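Local atomic coordinates of putative xanthine dehydrogenase YAGS fad-binding subunit (Escherichia coli, PDB entry 5G5G), a protein that binds the sulfurated molybdenum ion and its pterin cytosine dinucleotide within a periplasmic aldehyde oxidase and so probably carries the site where aldehydes are oxidised. Residues A140-E146 with A339-L343; T182-H187 with T280-A284; G314-V320 with T334-L338. All coordinates share one frame; numbering follows the deposited sequence.

In the fold
From the N terminus, residues 140-146 come first, as the loop into helix 143-147 and the start of that helix, and they find their partner only when the chain leaves strand 331-340 at residues 339-343. Contact 1 thus closes a long loop that holds both other contacts. Within it, contact 2 closes first, pairing the loop after strand 174-182 with the lead-in to strand 285-293; contact 3 follows in series, folding the connection between strands 299-310 and 331-340 onto the latter strand. The contacts also meet in space: Leu143 packs on the carbonyl of Ala284, linking contacts 1 and 2, and Arg282 forms a salt bridge with Glu317, linking contacts 2 and 3.

Contact 1: residues A140-E146 with A339-L343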
ATOM      1  N   ALA C 140      -1.363 -25.581  11.490  1.00 22.28           N
ATOM      2  CA  ALA C 140      -2.771 -25.244  11.239  1.00 22.00           C
ATOM      3  C   ALA C 140      -2.799 -23.908  10.599  1.00 20.12           C
ATOM      4  O   ALA C 140      -2.333 -22.914  11.185  1.00 18.99           O
ATOM      5  CB  ALA C 140      -3.576 -25.206  12.527  1.00 22.74           C
ATOM      6  N   TYR C 141      -3.317 -23.888   9.362  1.00 19.88           N
ATOM      7  CA  TYR C 141      -3.289 -22.724   8.543  1.00 18.94           C
ATOM      8  C   TYR C 141      -4.605 -22.232   8.059  1.00 18.62           C
ATOM      9  O   TYR C 141      -4.633 -21.203   7.444  1.00 18.43           O
ATOM     10  CB  TYR C 141      -2.351 -22.933   7.358  1.00 19.33           C
ATOM     11  CG  TYR C 141      -1.003 -23.390   7.806  1.00 19.32           C
ATOM     12  CD1 TYR C 141      -0.171 -22.528   8.524  1.00 19.55           C
ATOM     13  CD2 TYR C 141      -0.548 -24.676   7.518  1.00 20.75           C
ATOM     14  CE1 TYR C 141       1.082 -22.951   8.946  1.00 19.77           C
ATOM     15  CE2 TYR C 141       0.694 -25.112   7.923  1.00 21.10           C
ATOM     16  CZ  TYR C 141       1.501 -24.249   8.634  1.00 21.02           C
ATOM     17  OH  TYR C 141       2.724 -24.728   9.040  1.00 22.13           O
ATOM     18  N   SER C 142      -5.699 -22.953   8.332  1.00 18.54           N
ATOM     19  CA  SER C 142      -6.989 -22.592   7.864  1.00 18.75           C
ATOM     20  C   SER C 142      -7.930 -22.206   9.003  1.00 18.45           C
ATOM     21  O   SER C 142      -8.378 -23.045   9.751  1.00 18.96           O
ATOM     22  CB  SER C 142      -7.636 -23.771   7.112  1.00 19.72           C
ATOM     23  OG  SER C 142      -9.000 -23.476   6.869  1.00 20.38           O
ATOM     24  N   LEU C 143      -8.291 -20.936   9.075  1.00 17.31           N
ATOM     25  CA  LEU C 143      -9.220 -20.470  10.089  1.00 16.75           C
ATOM     26  C   LEU C 143     -10.525 -21.248   9.967  1.00 17.79           C
ATOM     27  O   LEU C 143     -11.112 -21.656  10.976  1.00 16.91           O
ATOM     28  CB  LEU C 143      -9.534 -18.986   9.969  1.00 15.54           C
ATOM     29  CG  LEU C 143     -10.587 -18.371  10.888  1.00 15.02           C
ATOM     30  CD1 LEU C 143     -10.150 -18.551  12.344  1.00 15.01           C
ATOM     31  CD2 LEU C 143     -10.840 -16.904  10.566  1.00 14.51           C
ATOM     32  N   ALA C 144     -10.989 -21.402   8.739  1.00 18.57           N
ATOM     33  CA  ALA C 144     -12.258 -22.135   8.523  1.00 19.63           C
ATOM     34  C   ALA C 144     -12.224 -23.544   9.071  1.00 21.35           C
ATOM     35  O   ALA C 144     -13.179 -23.993   9.728  1.00 20.68           O
ATOM     36  CB  ALA C 144     -12.617 -22.135   7.050  1.00 20.18           C
ATOM     37  N   ASP C 145     -11.133 -24.261   8.830  1.00 21.66           N
ATOM     38  CA  ASP C 145     -11.027 -25.616   9.328  1.00 23.83           C
ATOM     39  C   ASP C 145     -10.961 -25.637  10.854  1.00 24.67           C
ATOM     40  O   ASP C 145     -11.459 -26.564  11.448  1.00 25.24           O
ATOM     41  CB  ASP C 145      -9.813 -26.339   8.756  1.00 24.91           C
ATOM     42  CG  ASP C 145      -9.908 -26.580   7.264  1.00 26.47           C
ATOM     43  OD1 ASP C 145     -10.988 -26.433   6.660  1.00 27.79           O
ATOM     44  OD2 ASP C 145      -8.873 -26.950   6.685  1.00 28.34           O
ATOM     45  N   GLU C 146     -10.412 -24.604  11.480  1.00 23.72           N
ATOM     46  CA  GLU C 146     -10.259 -24.584  12.925  1.00 24.64           C
ATOM     47  C   GLU C 146     -11.514 -24.175  13.674  1.00 25.55           C
ATOM     48  O   GLU C 146     -11.607 -24.397  14.874  1.00 24.67           O
ATOM     49  CB  GLU C 146      -9.109 -23.673  13.317  1.00 25.62           C
ATOM     50  CG  GLU C 146      -7.761 -24.127  12.786  1.00 26.17           C
ATOM     51  CD  GLU C 146      -7.376 -25.556  13.158  1.00 29.20           C
ATOM     52  OE1 GLU C 146      -7.435 -25.911  14.378  1.00 30.85           O
ATOM     53  OE2 GLU C 146      -7.028 -26.311  12.207  1.00 28.82           O
ATOM     54  N   ALA C 339      -8.784 -19.265  17.568  1.00 17.49           N
ATOM     55  CA  ALA C 339      -8.092 -20.483  17.126  1.00 18.68           C
ATOM     56  C   ALA C 339      -6.596 -20.271  17.204  1.00 18.66           C
ATOM     57  O   ALA C 339      -6.112 -19.131  17.199  1.00 17.93           O
ATOM     58  CB  ALA C 339      -8.473 -20.828  15.697  1.00 18.57           C
ATOM     59  N   THR C 340      -5.883 -21.396  17.192  1.00 19.81           N
ATOM     60  CA  THR C 340      -4.434 -21.375  17.023  1.00 20.75           C
ATOM     61  C   THR C 340      -4.073 -21.610  15.561  1.00 20.08           C
ATOM     62  O   THR C 340      -4.410 -22.643  15.003  1.00 19.73           O
ATOM     63  CB  THR C 340      -3.790 -22.404  17.949  1.00 23.06           C
ATOM     64  OG1 THR C 340      -4.100 -21.988  19.274  1.00 23.21           O
ATOM     65  CG2 THR C 340      -2.266 -22.410  17.782  1.00 24.29           C
ATOM     66  N   LEU C 341      -3.363 -20.652  14.971  1.00 18.59           N
ATOM     67  CA  LEU C 341      -2.899 -20.781  13.589  1.00 18.04           C
ATOM     68  C   LEU C 341      -1.419 -20.479  13.568  1.00 18.09           C
ATOM     69  O   LEU C 341      -1.007 -19.539  14.223  1.00 17.79           O
ATOM     70  CB  LEU C 341      -3.619 -19.838  12.615  1.00 17.52           C
ATOM     71  CG  LEU C 341      -5.162 -19.962  12.427  1.00 17.60           C
ATOM     72  CD1 LEU C 341      -5.689 -18.864  11.523  1.00 17.04           C
ATOM     73  CD2 LEU C 341      -5.498 -21.345  11.866  1.00 18.00           C
ATOM     74  N   ASP C 342      -0.683 -21.224  12.735  1.00 18.33           N
ATOM     75  CA  ASP C 342       0.752 -21.095  12.599  1.00 18.63           C
ATOM     76  C   ASP C 342       1.146 -20.227  11.424  1.00 17.61           C
ATOM     77  O   ASP C 342       2.225 -20.376  10.870  1.00 17.07           O
ATOM     78  CB  ASP C 342       1.361 -22.500  12.461  1.00 20.26           C
ATOM     79  CG  ASP C 342       1.097 -23.342  13.682  1.00 21.96           C
ATOM     80  OD1 ASP C 342       1.647 -22.948  14.726  1.00 22.31           O
ATOM     81  OD2 ASP C 342       0.282 -24.324  13.611  1.00 22.59           O
ATOM     82  N   LEU C 343       0.247 -19.359  10.985  1.00 16.68           N
ATOM     83  CA  LEU C 343       0.577 -18.289  10.074  1.00 16.20           C
ATOM     84  C   LEU C 343       1.404 -17.233  10.820  1.00 15.30           C
ATOM     85  O   LEU C 343       1.579 -17.318  12.035  1.00 14.73           O
ATOM     86  CB  LEU C 343      -0.703 -17.668   9.557  1.00 16.35           C
ATOM     87  CG  LEU C 343      -1.541 -18.514   8.605  1.00 16.88           C
ATOM     88  CD1 LEU C 343      -2.913 -17.902   8.418  1.00 16.96           C
ATOM     89  CD2 LEU C 343      -0.858 -18.680   7.254  1.00 17.50           C
TER
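The carbonyl oxygen of Ala140 is held by Asp342, whose backbone N donates to Ala140 O at 2.8 Å in a bond nearly in line with the carbonyl. The neighbouring Leu341 adds a CA-H...O contact to the same oxygen. Asp342 then reaches back with its side chain: OD2 accepts from Ala140 N at 3.0 Å, through the lone pair turned away from OD1, with an angle of 164° at the hydrogen. One aspartate thereby satisfies both backbone polar groups of one alanine, which fixes how the two loops lie against each other. Its other oxygen, OD1, makes a long, weak ion pair with Lys60.

Tyr141 also meets Asp342. Its CB starts away from residues 339-343, but CG lies beside the backbone N (chi1 -52°) and swings the ring back, and its CE1 edge meets Asp342 O in the ring plane at 3.4 Å. The planes of the Tyr141 ring and the Asp342 carboxylate stand 73° apart, while Tyr141 CD1 rests on Leu343 CD2 at 4.1 Å.

On the helix side the contact is apolar. Leu341 sends CD2 against the CG methylene of Glu146 at 3.7 Å, the two side chains sliding past each other in opposite directions, and its CD1 lies near Leu143 CB. Glu146 CB also packs on Ala339 CB, at 3.8 Å, so the glutamate meets these residues with its aliphatic portion. Ser142 starts the helix from the N-cap position, its OG accepting from Asp145 N at 3.0 Å. What results is an N-capped helix start docked on the end of strand 331-340 and the loop that follows it, in the molybdopterin cofactor-binding domain.

Contact 2: residues T182-H187 with T280-A284; sequences TPDQSH and THRPA
Two buried loops meet here at the edge of the molybdenum site: the side chain of His187 lies about 6 Å from the dioxothiomolybdenum ion. Its CE1 edge approaches Thr280 OG1 at 3.2 Å, and its NE2 is hydrogen-bonded to the carbonyl oxygen of Ala348, a residue of the pocket round the ion. Arg282 reaches the same pocket wall, NH2 donating to Arg350 O while NH1 forms a salt bridge with Glu317.

The guanidinium is steadied from the other loop by Gln185. NE donates to Gln185 OE1 at 2.8 Å, with the oxygen close to the guanidinium plane although the amide is turned 78° from it; one water joins OE1 to NH2. The two side chains run side by side from residues that form a single antiparallel bridge, a hydrogen-bonded pair in which Arg282 N donates to Gln185 O at 2.8 Å and Gln185 N to Arg282 O at 3.2 Å. The second bond lies in the carbonyl plane, on a lone pair. Arg282 O also accepts from His281 ND1, at 3.1 Å, but from above that plane, so the oxygen is gripped from two directions. His281 turns its other nitrogen, NE2, to the carbonyl of Pro344.

Beyond the bridge, Asp184 takes over. Its CG lies beside the backbone N (chi1 -59°), which brings OD1 to Ala284 N at 3.0 Å, the donor standing well above the carboxylate plane. One water accepts from Thr182 OG1, which is also hydrogen-bonded to Thr285 OG1, and donates to Pro183 O and Pro283 O; another links Ser186 OG to Thr280 O. The carbonyls of Ser186 and His187 each accept a hydrogen bond from a basic side chain of another protein chain.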
ATOM      1  N   THR C 182     -13.828 -11.883   6.534  1.00 12.11           N
ATOM      2  CA  THR C 182     -12.794 -10.916   6.097  1.00 12.40           C
ATOM      3  C   THR C 182     -11.451 -11.633   6.076  1.00 12.68           C
ATOM      4  O   THR C 182     -11.185 -12.476   6.916  1.00 12.86           O
ATOM      5  CB  THR C 182     -12.692  -9.719   6.986  1.00 12.46           C
ATOM      6  OG1 THR C 182     -12.261 -10.096   8.306  1.00 13.51           O
ATOM      7  CG2 THR C 182     -14.046  -9.049   7.108  1.00 12.52           C
ATOM      8  N   PRO C 183     -10.620 -11.301   5.092  1.00 12.74           N
ATOM      9  CA  PRO C 183      -9.362 -11.980   4.936  1.00 13.60           C
ATOM     10  C   PRO C 183      -8.266 -11.360   5.803  1.00 12.85           C
ATOM     11  O   PRO C 183      -8.425 -10.247   6.370  1.00 13.21           O
ATOM     12  CB  PRO C 183      -9.038 -11.720   3.422  1.00 13.38           C
ATOM     13  CG  PRO C 183      -9.562 -10.368   3.188  1.00 12.91           C
ATOM     14  CD  PRO C 183     -10.808 -10.277   4.053  1.00 12.69           C
ATOM     15  N   ASP C 184      -7.123 -12.058   5.864  1.00 12.80           N
ATOM     16  CA  ASP C 184      -5.943 -11.451   6.394  1.00 12.31           C
ATOM     17  C   ASP C 184      -5.572 -10.232   5.535  1.00 11.78           C
ATOM     18  O   ASP C 184      -5.703 -10.244   4.281  1.00 11.64           O
ATOM     19  CB  ASP C 184      -4.800 -12.475   6.426  1.00 12.82           C
ATOM     20  CG  ASP C 184      -5.144 -13.684   7.257  1.00 13.24           C
ATOM     21  OD1 ASP C 184      -5.087 -13.553   8.484  1.00 12.97           O
ATOM     22  OD2 ASP C 184      -5.450 -14.755   6.642  1.00 13.89           O
ATOM     23  N   GLN C 185      -5.199  -9.142   6.190  1.00 11.78           N
ATOM     24  CA  GLN C 185      -4.803  -7.917   5.481  1.00 11.54           C
ATOM     25  C   GLN C 185      -3.433  -7.449   5.939  1.00 11.47           C
ATOM     26  O   GLN C 185      -2.986  -7.731   7.074  1.00 11.75           O
ATOM     27  CB  GLN C 185      -5.856  -6.773   5.644  1.00 11.91           C
ATOM     28  CG  GLN C 185      -7.237  -7.184   5.162  1.00 12.76           C
ATOM     29  CD  GLN C 185      -8.355  -6.218   5.576  1.00 14.84           C
ATOM     30  OE1 GLN C 185      -8.215  -5.456   6.517  1.00 14.25           O
ATOM     31  NE2 GLN C 185      -9.516  -6.323   4.890  1.00 15.90           N
ATOM     32  N   SER C 186      -2.841  -6.607   5.111  1.00 10.90           N
ATOM     33  CA  SER C 186      -1.466  -6.150   5.309  1.00 10.54           C
ATOM     34  C   SER C 186      -1.346  -4.640   5.282  1.00 10.81           C
ATOM     35  O   SER C 186      -1.975  -3.972   4.464  1.00 10.05           O
ATOM     36  CB  SER C 186      -0.547  -6.795   4.215  1.00 10.94           C
ATOM     37  OG  SER C 186       0.809  -6.812   4.625  1.00 11.05           O
ATOM     38  N   HIS C 187      -0.419  -4.087   6.085  1.00 10.91           N
ATOM     39  CA  HIS C 187      -0.343  -2.627   6.209  1.00 10.43           C
ATOM     40  C   HIS C 187       0.134  -1.946   4.931  1.00 10.31           C
ATOM     41  O   HIS C 187      -0.400  -0.928   4.490  1.00 10.09           O
ATOM     42  CB  HIS C 187       0.543  -2.226   7.370  1.00 10.62           C
ATOM     43  CG  HIS C 187       0.248  -3.001   8.599  1.00 10.92           C
ATOM     44  ND1 HIS C 187       0.813  -4.249   8.842  1.00 11.29           N
ATOM     45  CD2 HIS C 187      -0.579  -2.745   9.632  1.00 10.78           C
ATOM     46  CE1 HIS C 187       0.329  -4.716   9.968  1.00 11.46           C
ATOM     47  NE2 HIS C 187      -0.510  -3.819  10.472  1.00 10.70           N
ATOM     48  N   THR C 280       3.533  -8.238  10.826  1.00 11.98           N
ATOM     49  CA  THR C 280       2.212  -8.621  11.285  1.00 12.12           C
ATOM     50  C   THR C 280       1.172  -8.348  10.184  1.00 12.04           C
ATOM     51  O   THR C 280       1.455  -7.649   9.207  1.00 11.63           O
ATOM     52  CB  THR C 280       1.816  -7.856  12.537  1.00 12.14           C
ATOM     53  OG1 THR C 280       1.669  -6.467  12.264  1.00 11.88           O
ATOM     54  CG2 THR C 280       2.861  -8.039  13.617  1.00 12.50           C
ATOM     55  N   HIS C 281      -0.007  -8.898  10.418  1.00 11.77           N
ATOM     56  CA  HIS C 281      -1.130  -8.716   9.551  1.00 11.48           C
ATOM     57  C   HIS C 281      -2.453  -8.612  10.344  1.00 11.17           C
ATOM     58  O   HIS C 281      -2.518  -9.133  11.405  1.00 11.50           O
ATOM     59  CB  HIS C 281      -1.313  -9.950   8.627  1.00 11.89           C
ATOM     60  CG  HIS C 281      -1.488 -11.239   9.372  1.00 12.53           C
ATOM     61  ND1 HIS C 281      -2.715 -11.811   9.596  1.00 13.18           N
ATOM     62  CD2 HIS C 281      -0.585 -12.049   9.971  1.00 12.22           C
ATOM     63  CE1 HIS C 281      -2.568 -12.901  10.316  1.00 12.82           C
ATOM     64  NE2 HIS C 281      -1.284 -13.071  10.554  1.00 14.19           N
ATOM     65  N   ARG C 282      -3.444  -7.944   9.788  1.00 10.92           N
ATOM     66  CA  ARG C 282      -4.768  -8.046  10.396  1.00 11.43           C
ATOM     67  C   ARG C 282      -5.215  -9.525  10.296  1.00 12.17           C
ATOM     68  O   ARG C 282      -5.191 -10.055   9.229  1.00 12.27           O
ATOM     69  CB  ARG C 282      -5.818  -7.179   9.719  1.00 11.38           C
ATOM     70  CG  ARG C 282      -7.121  -7.164  10.533  1.00 11.81           C
ATOM     71  CD  ARG C 282      -8.316  -6.536   9.820  1.00 12.13           C
ATOM     72  NE  ARG C 282      -8.064  -5.189   9.312  1.00 11.98           N
ATOM     73  CZ  ARG C 282      -8.093  -4.044  10.023  1.00 11.42           C
ATOM     74  NH1 ARG C 282      -8.155  -4.040  11.344  1.00 11.60           N
ATOM     75  NH2 ARG C 282      -7.869  -2.889   9.403  1.00 11.50           N
ATOM     76  N   PRO C 283      -5.676 -10.135  11.402  1.00 11.93           N
ATOM     77  CA  PRO C 283      -6.239 -11.480  11.292  1.00 12.74           C
ATOM     78  C   PRO C 283      -7.501 -11.490  10.466  1.00 12.35           C
ATOM     79  O   PRO C 283      -8.353 -10.600  10.623  1.00 12.24           O
ATOM     80  CB  PRO C 283      -6.551 -11.848  12.745  1.00 13.43           C
ATOM     81  CG  PRO C 283      -5.677 -10.917  13.578  1.00 12.63           C
ATOM     82  CD  PRO C 283      -5.631  -9.675  12.802  1.00 12.51           C
ATOM     83  N   ALA C 284      -7.623 -12.508   9.629  1.00 12.41           N
ATOM     84  CA  ALA C 284      -8.865 -12.876   9.010  1.00 12.83           C
ATOM     85  C   ALA C 284      -9.895 -13.100  10.101  1.00 13.23           C
ATOM     86  O   ALA C 284      -9.532 -13.447  11.262  1.00 13.61           O
ATOM     87  CB  ALA C 284      -8.733 -14.150   8.187  1.00 13.58           C
TER
HETATM   88  O   HOH W   1      -9.738  -9.402   8.559  1.00 13.51           O
HETATM   89  O   HOH W   2      -8.688  -2.739   6.484  1.00 12.74           O
HETATM   90  O   HOH W   3       1.185  -8.624   6.596  1.00 12.89           O

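Contact 3: residues G314-V320 with T334-L338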
ATOM      1  N   GLY C 314      -1.187 -15.048  21.121  1.00 19.33           N
ATOM      2  CA  GLY C 314      -1.493 -13.846  20.383  1.00 18.80           C
ATOM      3  C   GLY C 314      -2.893 -13.304  20.588  1.00 18.80           C
ATOM      4  O   GLY C 314      -3.743 -13.926  21.231  1.00 19.09           O
ATOM      5  N   THR C 315      -3.085 -12.116  20.074  1.00 18.31           N
ATOM      6  CA  THR C 315      -4.353 -11.385  20.279  1.00 18.46           C
ATOM      7  C   THR C 315      -5.480 -11.879  19.327  1.00 18.17           C
ATOM      8  O   THR C 315      -5.217 -12.176  18.170  1.00 16.35           O
ATOM      9  CB  THR C 315      -4.168  -9.869  20.062  1.00 18.61           C
ATOM     10  OG1 THR C 315      -5.411  -9.211  20.284  1.00 20.61           O
ATOM     11  CG2 THR C 315      -3.765  -9.494  18.673  1.00 18.98           C
ATOM     12  N   PRO C 316      -6.741 -11.892  19.818  1.00 17.94           N
ATOM     13  CA  PRO C 316      -7.844 -12.002  18.870  1.00 18.20           C
ATOM     14  C   PRO C 316      -8.060 -10.716  18.097  1.00 16.80           C
ATOM     15  O   PRO C 316      -7.570  -9.658  18.460  1.00 17.60           O
ATOM     16  CB  PRO C 316      -9.073 -12.252  19.755  1.00 18.94           C
ATOM     17  CG  PRO C 316      -8.690 -11.803  21.126  1.00 19.80           C
ATOM     18  CD  PRO C 316      -7.186 -11.815  21.224  1.00 18.75           C
ATOM     19  N   GLU C 317      -8.782 -10.822  16.997  1.00 16.48           N
ATOM     20  CA  GLU C 317      -9.287  -9.617  16.308  1.00 16.11           C
ATOM     21  C   GLU C 317     -10.666  -9.275  16.956  1.00 15.94           C
ATOM     22  O   GLU C 317     -11.624 -10.052  16.904  1.00 15.04           O
ATOM     23  CB  GLU C 317      -9.353  -9.849  14.798  1.00 15.79           C
ATOM     24  CG  GLU C 317      -9.782  -8.618  13.969  1.00 15.60           C
ATOM     25  CD  GLU C 317      -8.799  -7.430  13.938  1.00 16.17           C
ATOM     26  OE1 GLU C 317      -7.700  -7.536  14.507  1.00 16.76           O
ATOM     27  OE2 GLU C 317      -9.077  -6.424  13.251  1.00 15.36           O
ATOM     28  N   THR C 318     -10.717  -8.134  17.625  1.00 16.87           N
ATOM     29  CA  THR C 318     -11.834  -7.814  18.564  1.00 17.68           C
ATOM     30  C   THR C 318     -13.065  -7.317  17.786  1.00 15.82           C
ATOM     31  O   THR C 318     -13.572  -6.212  18.012  1.00 15.66           O
ATOM     32  CB  THR C 318     -11.374  -6.824  19.646  1.00 18.93           C
ATOM     33  OG1 THR C 318     -10.650  -5.742  19.054  1.00 20.82           O
ATOM     34  CG2 THR C 318     -10.443  -7.542  20.602  1.00 21.34           C
ATOM     35  N   ALA C 319     -13.597  -8.198  16.955  1.00 14.48           N
ATOM     36  CA  ALA C 319     -14.623  -7.809  16.000  1.00 14.36           C
ATOM     37  C   ALA C 319     -16.077  -7.707  16.514  1.00 14.47           C
ATOM     38  O   ALA C 319     -16.935  -7.350  15.740  1.00 14.38           O
ATOM     39  CB  ALA C 319     -14.560  -8.738  14.797  1.00 13.93           C
ATOM     40  N   VAL C 320     -16.332  -7.960  17.787  1.00 14.81           N
ATOM     41  CA  VAL C 320     -17.714  -7.931  18.300  1.00 16.25           C
ATOM     42  C   VAL C 320     -17.939  -6.739  19.191  1.00 16.55           C
ATOM     43  O   VAL C 320     -19.064  -6.469  19.560  1.00 16.64           O
ATOM     44  CB  VAL C 320     -18.096  -9.228  19.014  1.00 16.85           C
ATOM     45  CG1 VAL C 320     -17.863 -10.410  18.090  1.00 17.35           C
ATOM     46  CG2 VAL C 320     -17.308  -9.412  20.295  1.00 17.67           C
ATOM     47  N   THR C 334     -22.482 -11.333  22.855  1.00 16.78           N
ATOM     48  CA  THR C 334     -21.291 -11.165  22.046  1.00 16.68           C
ATOM     49  C   THR C 334     -20.230 -12.087  22.556  1.00 16.83           C
ATOM     50  O   THR C 334     -20.170 -12.395  23.738  1.00 17.18           O
ATOM     51  CB  THR C 334     -20.753  -9.709  22.033  1.00 16.84           C
ATOM     52  OG1 THR C 334     -20.777  -9.170  23.350  1.00 17.62           O
ATOM     53  CG2 THR C 334     -21.579  -8.805  21.225  1.00 17.05           C
ATOM     54  N   GLY C 335     -19.395 -12.577  21.648  1.00 16.85           N
ATOM     55  CA  GLY C 335     -18.350 -13.484  22.023  1.00 17.50           C
ATOM     56  C   GLY C 335     -17.256 -13.603  21.011  1.00 17.32           C
ATOM     57  O   GLY C 335     -17.508 -13.566  19.803  1.00 17.05           O
ATOM     58  N   LEU C 336     -16.029 -13.756  21.509  1.00 17.27           N
ATOM     59  CA  LEU C 336     -14.870 -14.037  20.665  1.00 17.28           C
ATOM     60  C   LEU C 336     -14.456 -15.485  20.777  1.00 17.30           C
ATOM     61  O   LEU C 336     -14.566 -16.108  21.850  1.00 18.19           O
ATOM     62  CB  LEU C 336     -13.660 -13.133  21.017  1.00 17.64           C
ATOM     63  CG  LEU C 336     -13.839 -11.638  20.818  1.00 17.77           C
ATOM     64  CD1 LEU C 336     -12.590 -10.901  21.316  1.00 18.03           C
ATOM     65  CD2 LEU C 336     -14.159 -11.327  19.358  1.00 17.15           C
ATOM     66  N   ARG C 337     -13.932 -16.014  19.673  1.00 17.35           N
ATOM     67  CA  ARG C 337     -13.399 -17.370  19.624  1.00 17.92           C
ATOM     68  C   ARG C 337     -12.022 -17.288  18.961  1.00 17.66           C
ATOM     69  O   ARG C 337     -11.903 -16.764  17.846  1.00 16.38           O
ATOM     70  CB  ARG C 337     -14.341 -18.256  18.856  1.00 18.79           C
ATOM     71  CG  ARG C 337     -15.815 -18.261  19.394  1.00 20.01           C
ATOM     72  CD  ARG C 337     -15.902 -19.042  20.618  1.00 22.00           C
ATOM     73  NE  ARG C 337     -17.307 -19.052  21.107  1.00 24.39           N
ATOM     74  CZ  ARG C 337     -17.857 -18.152  21.927  1.00 23.69           C
ATOM     75  NH1 ARG C 337     -17.131 -17.172  22.437  1.00 22.32           N
ATOM     76  NH2 ARG C 337     -19.129 -18.330  22.340  1.00 24.46           N
ATOM     77  N   LEU C 338     -11.009 -17.813  19.646  1.00 17.57           N
ATOM     78  CA  LEU C 338      -9.633 -17.661  19.194  1.00 18.08           C
ATOM     79  C   LEU C 338      -9.029 -19.025  18.849  1.00 18.10           C
ATOM     80  O   LEU C 338      -8.798 -19.846  19.747  1.00 18.94           O
ATOM     81  CB  LEU C 338      -8.822 -16.947  20.299  1.00 18.40           C
ATOM     82  CG  LEU C 338      -7.363 -16.681  19.919  1.00 18.91           C
ATOM     83  CD1 LEU C 338      -7.183 -15.864  18.667  1.00 18.58           C
ATOM     84  CD2 LEU C 338      -6.719 -16.032  21.126  1.00 19.93           C
TER
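Apolar packing joins the connection between strands 299-310 and 331-340 to the second of these strands. The two strands are parallel neighbours in one sheet, so the chain has to run back before it can enter the second, and residues 314-320 pass over one face of residues 334-338, their directions 159° apart. From the strand, Thr334, Leu336 and Leu338 all direct CB toward the loop.

Leu336 is the central side chain of the packing. With CG beside the backbone N (chi1 -63°), the branch faces the loop and its two methyls take different partners: CD1 lies 4.0 Å from Pro316 CG and equally far from Thr318 CG2, while CD2 meets Val320 CG2 at 3.8 Å and the carbonyl of Glu317. An alanine in place of Leu336 is likely to leave Pro316, Thr318 and Val320 without their shared partner and open a gap under the loop. Val320 slides past Thr334, with CG2 3.9 Å from Thr334 CB, and sets CG1 against Gly335 O. At the other end Leu338 CD1 rests on Pro316 CA at 3.9 Å.

An inverse gamma turn centred on Thr318 shapes the loop, Ala319 N donating to Glu317 O at 2.7 Å. Glu317 OE2 accepts from Gly353 N, and Thr334 OG1 bonds to Glu324. Van der Waals packing of methyls, the proline ring and a few carbonyls thus seats the loop, without directional bonds between the segments.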